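Local coordinates for sefir domain protein (Bacillus cereus F65185, PDB 5Y8F), which probably acts in bacterial signalling through a SEFIR domain, a fold akin to the TIR domain, which associates with other SEFIR domains, at residues H45-F50 with E83-T88. Numbering follows the deposited sequence.
Sequences HDRFEF and ETMIIT
R47, in the first turn of helix 47-57, extends to segment 83-88 and donates one hydrogen bond to the carbonyl of E83. A bend at chi3 (79°) sets the guanidinium so that R47 NH1 lies 3.0 Å from E83 O, with an N-H...O angle of 165°. The oxygen lies in the guanidinium plane and offers a lone pair, a well-aligned bond to a main-chain carbonyl. M85 crosses R47 at about a right angle: M85 CG sits over the centre of one guanidinium face, 3.7 Å from R47 CZ, and the methyl CE packs against NH2. Between CG and CE, M85 SD meets the F50 ring at its edge, 3.8 Å from F50 CD2, a Met-aromatic contact. The F48 ring, swung by chi1 of -170° to lie alongside T84, has T84 O at its edge, 3.5 Å from F48 CD2, a contact without a hydrogen bond. Farther along the loop T88 CG2 touches the same ring's edge, 3.9 Å from F48 CE2. D37 by a salt bridge and Y8 O by a hydrogen bond both hold R47 NH2, and together they probably offset its buried charge, while W10 adds a cation-pi contact. The loop between helices 67-76 and 89-94 is thus packed against the start of helix 47-57, with F50 and M85 both resting on F5 of strand 3-7 and T88 capping helix 89-94 through I91 N.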
loop_
_atom_site.group_PDB
_atom_site.type_symbol
_atom_site.label_atom_id
_atom_site.label_comp_id
_atom_site.label_asym_id
_atom_site.label_seq_id
_atom_site.Cartn_x
_atom_site.Cartn_y
_atom_site.Cartn_z
ATOM N N HIS A 45 20.113 23.596 -1.487
ATOM C CA HIS A 45 20.492 23.168 -0.143
ATOM C C HIS A 45 19.423 23.441 0.911
ATOM O O HIS A 45 19.645 23.141 2.092
ATOM C CB HIS A 45 21.838 23.790 0.248
ATOM C CG HIS A 45 22.025 25.196 -0.231
ATOM N ND1 HIS A 45 22.275 25.502 -1.553
ATOM C CD2 HIS A 45 22.011 26.376 0.431
ATOM C CE1 HIS A 45 22.405 26.811 -1.683
ATOM N NE2 HIS A 45 22.248 27.364 -0.494
ATOM N N ASP A 46 18.271 23.981 0.520
ATOM C CA ASP A 46 17.133 24.165 1.411
ATOM C C ASP A 46 16.060 23.104 1.203
ATOM O O ASP A 46 15.044 23.120 1.904
ATOM C CB ASP A 46 16.515 25.557 1.205
ATOM C CG ASP A 46 17.326 26.667 1.854
ATOM O OD1 ASP A 46 17.759 27.584 1.128
ATOM O OD2 ASP A 46 17.664 26.541 3.048
ATOM N N ARG A 47 16.291 22.156 0.292
ATOM C CA ARG A 47 15.242 21.235 -0.135
ATOM C C ARG A 47 14.859 20.235 0.954
ATOM O O ARG A 47 13.676 19.902 1.099
ATOM C CB ARG A 47 15.678 20.517 -1.415
ATOM C CG ARG A 47 15.782 21.452 -2.617
ATOM C CD ARG A 47 16.179 20.747 -3.913
ATOM N NE ARG A 47 15.061 20.043 -4.538
ATOM C CZ ARG A 47 14.962 18.722 -4.644
ATOM N NH1 ARG A 47 15.915 17.934 -4.165
ATOM N NH2 ARG A 47 13.904 18.184 -5.233
ATOM N N PHE A 48 15.834 19.721 1.712
ATOM C CA PHE A 48 15.518 18.688 2.700
ATOM C C PHE A 48 14.602 19.228 3.794
ATOM O O PHE A 48 13.604 18.591 4.149
ATOM C CB PHE A 48 16.794 18.105 3.310
ATOM C CG PHE A 48 16.554 16.879 4.153
ATOM C CD1 PHE A 48 16.286 16.987 5.507
ATOM C CD2 PHE A 48 16.592 15.618 3.583
ATOM C CE1 PHE A 48 16.062 15.859 6.276
ATOM C CE2 PHE A 48 16.369 14.489 4.345
ATOM C CZ PHE A 48 16.103 14.609 5.693
ATOM N N GLU A 49 14.940 20.391 4.359
ATOM C CA GLU A 49 14.069 20.995 5.363
ATOM C C GLU A 49 12.703 21.322 4.770
ATOM O O GLU A 49 11.678 21.215 5.452
ATOM C CB GLU A 49 14.723 22.242 5.960
ATOM C CG GLU A 49 13.866 22.936 7.012
ATOM C CD GLU A 49 14.625 24.003 7.778
ATOM O OE1 GLU A 49 15.769 23.731 8.198
ATOM O OE2 GLU A 49 14.076 25.109 7.968
ATOM N N PHE A 50 12.673 21.729 3.501
ATOM C CA PHE A 50 11.398 21.980 2.837
ATOM C C PHE A 50 10.561 20.712 2.764
ATOM O O PHE A 50 9.341 20.749 2.972
ATOM C CB PHE A 50 11.635 22.543 1.439
ATOM C CG PHE A 50 10.381 22.699 0.635
ATOM C CD1 PHE A 50 9.480 23.713 0.912
ATOM C CD2 PHE A 50 10.101 21.823 -0.402
ATOM C CE1 PHE A 50 8.326 23.851 0.167
ATOM C CE2 PHE A 50 8.949 21.955 -1.147
ATOM C CZ PHE A 50 8.061 22.970 -0.863
ATOM N N GLU A 83 20.571 18.817 0.240
ATOM C CA GLU A 83 20.023 19.260 -1.034
ATOM C C GLU A 83 18.945 18.336 -1.588
ATOM O O GLU A 83 18.339 18.675 -2.608
ATOM C CB GLU A 83 21.155 19.423 -2.051
ATOM C CG GLU A 83 21.677 18.120 -2.620
ATOM C CD GLU A 83 22.617 17.400 -1.671
ATOM O OE1 GLU A 83 23.264 16.429 -2.109
ATOM O OE2 GLU A 83 22.682 17.775 -0.482
ATOM N N THR A 84 18.706 17.179 -0.976
ATOM C CA THR A 84 17.794 16.189 -1.533
ATOM C C THR A 84 16.419 16.223 -0.872
ATOM O O THR A 84 16.264 16.638 0.280
ATOM C CB THR A 84 18.372 14.780 -1.396
ATOM O OG1 THR A 84 18.379 14.405 -0.013
ATOM C CG2 THR A 84 19.792 14.734 -1.941
ATOM N N MET A 85 15.417 15.762 -1.620
ATOM C CA MET A 85 14.082 15.550 -1.072
ATOM C C MET A 85 13.779 14.059 -1.143
ATOM O O MET A 85 12.764 13.644 -1.715
ATOM C CB MET A 85 13.018 16.369 -1.808
ATOM C CG MET A 85 13.142 17.873 -1.591
ATOM S SD MET A 85 11.669 18.816 -2.058
ATOM C CE MET A 85 11.119 17.909 -3.502
ATOM N N ILE A 86 14.658 13.248 -0.562
ATOM C CA ILE A 86 14.510 11.801 -0.548
ATOM C C ILE A 86 14.134 11.375 0.863
ATOM O O ILE A 86 14.797 11.762 1.834
ATOM C CB ILE A 86 15.799 11.097 -1.012
ATOM C CG1 ILE A 86 16.120 11.469 -2.463
ATOM C CG2 ILE A 86 15.668 9.589 -0.874
ATOM C CD1 ILE A 86 17.545 11.133 -2.884
ATOM N N ILE A 87 13.053 10.601 0.971
ATOM C CA ILE A 87 12.579 10.131 2.265
ATOM C C ILE A 87 13.618 9.226 2.907
ATOM O O ILE A 87 14.231 8.378 2.246
ATOM C CB ILE A 87 11.220 9.432 2.103
ATOM C CG1 ILE A 87 10.151 10.482 1.798
ATOM C CG2 ILE A 87 10.862 8.618 3.349
ATOM C CD1 ILE A 87 9.092 10.011 0.871
ATOM N N THR A 88 13.843 9.432 4.197
ATOM C CA THR A 88 14.764 8.683 5.035
ATOM C C THR A 88 14.010 7.674 5.890
ATOM O O THR A 88 12.780 7.732 5.996
ATOM C CB THR A 88 15.551 9.643 5.931
ATOM O OG1 THR A 88 14.650 10.316 6.817
ATOM C CG2 THR A 88 16.262 10.675 5.088
#